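PDB 5JLD: arginyl-tRNA synthetase, putative from Plasmodium falciparum, which probably joins L-arginine to its cognate tRNA at the expense of ATP, as a class I aminoacyl-tRNA synthetase. Local coordinates for residues A331-R335 and L336-N340. Sequence-based numbering, arbitrary orientation.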
loop_
_atom_site.group_PDB
_atom_site.type_symbol
_atom_site.label_atom_id
_atom_site.label_comp_id
_atom_site.label_asym_id
_atom_site.label_seq_id
_atom_site.Cartn_x
_atom_site.Cartn_y
_atom_site.Cartn_z
ATOM N N ALA A 331 -18.579 -6.091 -11.773
ATOM C CA ALA A 331 -18.091 -5.723 -10.450
ATOM C C ALA A 331 -17.798 -4.227 -10.408
ATOM O O ALA A 331 -18.136 -3.559 -9.424
ATOM C CB ALA A 331 -16.854 -6.528 -10.066
ATOM N N LEU A 332 -17.189 -3.684 -11.467
ATOM C CA LEU A 332 -16.883 -2.242 -11.419
ATOM C C LEU A 332 -18.187 -1.421 -11.484
ATOM O O LEU A 332 -18.323 -0.411 -10.785
ATOM C CB LEU A 332 -15.920 -1.839 -12.537
ATOM C CG LEU A 332 -15.246 -0.466 -12.427
ATOM C CD1 LEU A 332 -14.844 -0.091 -10.988
ATOM C CD2 LEU A 332 -14.015 -0.464 -13.322
ATOM N N TYR A 333 -19.135 -1.864 -12.317
ATOM C CA TYR A 333 -20.497 -1.296 -12.310
ATOM C C TYR A 333 -21.087 -1.212 -10.897
ATOM O O TYR A 333 -21.620 -0.173 -10.476
ATOM C CB TYR A 333 -21.444 -2.126 -13.194
ATOM C CG TYR A 333 -22.909 -1.865 -12.885
ATOM C CD1 TYR A 333 -23.577 -0.785 -13.446
ATOM C CD2 TYR A 333 -23.609 -2.681 -12.002
ATOM C CE1 TYR A 333 -24.912 -0.532 -13.141
ATOM C CE2 TYR A 333 -24.934 -2.435 -11.694
ATOM C CZ TYR A 333 -25.581 -1.367 -12.272
ATOM O OH TYR A 333 -26.891 -1.133 -11.966
ATOM N N TYR A 334 -20.985 -2.322 -10.174
ATOM C CA TYR A 334 -21.522 -2.430 -8.827
ATOM C C TYR A 334 -20.808 -1.471 -7.877
ATOM O O TYR A 334 -21.448 -0.757 -7.127
ATOM C CB TYR A 334 -21.413 -3.872 -8.313
ATOM C CG TYR A 334 -21.843 -4.053 -6.865
ATOM C CD1 TYR A 334 -23.185 -4.219 -6.523
ATOM C CD2 TYR A 334 -20.898 -4.043 -5.837
ATOM C CE1 TYR A 334 -23.576 -4.383 -5.179
ATOM C CE2 TYR A 334 -21.271 -4.204 -4.515
ATOM C CZ TYR A 334 -22.608 -4.367 -4.190
ATOM O OH TYR A 334 -22.938 -4.519 -2.870
ATOM N N ARG A 335 -19.482 -1.459 -7.920
ATOM C CA ARG A 335 -18.697 -0.616 -7.018
ATOM C C ARG A 335 -18.990 0.859 -7.261
ATOM O O ARG A 335 -19.094 1.645 -6.317
ATOM C CB ARG A 335 -17.201 -0.927 -7.181
ATOM C CG ARG A 335 -16.896 -2.361 -6.747
ATOM C CD ARG A 335 -15.576 -2.906 -7.259
ATOM N NE ARG A 335 -15.335 -4.210 -6.647
ATOM C CZ ARG A 335 -14.272 -4.985 -6.848
ATOM N NH1 ARG A 335 -13.275 -4.611 -7.655
ATOM N NH2 ARG A 335 -14.198 -6.142 -6.211
ATOM N N LEU A 336 -19.186 1.226 -8.522
ATOM C CA LEU A 336 -19.393 2.638 -8.856
ATOM C C LEU A 336 -20.821 3.122 -8.561
ATOM O O LEU A 336 -21.009 4.227 -8.025
ATOM C CB LEU A 336 -19.054 2.876 -10.328
ATOM C CG LEU A 336 -17.557 2.851 -10.641
ATOM C CD1 LEU A 336 -17.358 2.910 -12.134
ATOM C CD2 LEU A 336 -16.846 4.016 -9.966
ATOM N N THR A 337 -21.816 2.300 -8.908
ATOM C CA THR A 337 -23.212 2.729 -8.785
ATOM C C THR A 337 -23.831 2.368 -7.428
ATOM O O THR A 337 -24.679 3.098 -6.924
ATOM C CB THR A 337 -24.100 2.129 -9.917
ATOM O OG1 THR A 337 -24.190 0.708 -9.765
ATOM C CG2 THR A 337 -23.522 2.457 -11.298
ATOM N N GLN A 338 -23.418 1.253 -6.832
ATOM C CA GLN A 338 -24.079 0.796 -5.609
ATOM C C GLN A 338 -23.268 1.112 -4.356
ATOM O O GLN A 338 -23.842 1.376 -3.304
ATOM C CB GLN A 338 -24.390 -0.717 -5.687
ATOM C CG GLN A 338 -25.046 -1.141 -7.009
ATOM C CD GLN A 338 -26.347 -0.383 -7.329
ATOM O OE1 GLN A 338 -27.257 -0.276 -6.493
ATOM N NE2 GLN A 338 -26.436 0.136 -8.555
ATOM N N LEU A 339 -21.941 1.094 -4.461
ATOM C CA LEU A 339 -21.090 1.447 -3.326
ATOM C C LEU A 339 -20.620 2.898 -3.421
ATOM O O LEU A 339 -20.002 3.410 -2.495
ATOM C CB LEU A 339 -19.882 0.515 -3.247
ATOM C CG LEU A 339 -20.182 -0.953 -2.946
ATOM C CD1 LEU A 339 -18.870 -1.707 -2.751
ATOM C CD2 LEU A 339 -21.088 -1.086 -1.708
ATOM N N ASN A 340 -20.907 3.550 -4.544
ATOM C CA ASN A 340 -20.526 4.946 -4.748
ATOM C C ASN A 340 -19.033 5.196 -4.551
ATOM O O ASN A 340 -18.627 6.208 -3.976
ATOM C CB ASN A 340 -21.357 5.855 -3.826
ATOM C CG ASN A 340 -22.853 5.825 -4.182
ATOM O OD1 ASN A 340 -23.245 6.343 -5.224
ATOM N ND2 ASN A 340 -23.682 5.205 -3.326
#
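Tyr333 O takes two bonds from one residue: Thr337 N, at 2.9 Å, and Thr337 OG1, at 2.8 Å, approach from opposite faces of the carbonyl plane. A chi1 of 67° tucks OG1 into the cleft flanked by the N and C of its own backbone, from where it reaches back over the turn. Its hydroxyl proton thus goes to Tyr333 O, and the oxygen in turn accepts from Gln338 NE2, the donor of a bond with an N-H...O angle of 145°. The same OG1 sits 3.5 Å above one face of the Tyr333 ring, offset toward its rim near CZ.

One residue on, Tyr334 O accepts from Gln338 N at 2.8 Å and from Leu339 N at 3.3 Å, the latter lying in the carbonyl plane. With CG opposite its own backbone N (chi1 175°), the Tyr334 ring swings toward the residues that follow and receives Gln338 CB over one face as a CH-pi contact, 4.1 Å from the ring centroid, while Leu339 CG packs against Tyr334 CE2 at 3.8 Å. On the buried side, Leu332 and Leu336 pack together and against helix 353-364, and Arg335 extends to a salt bridge with Asp137.

Asn340, with positive phi, ends the helical run, and its carbonyl oxygen accepts a hydrogen bond from Asn133 ND2. The last turn of helix 326-337, before strand 343-349, is therefore held by more than its regular i+4 amides: Tyr333 O gains a hydroxyl donor, Tyr334 O an i+5 amide.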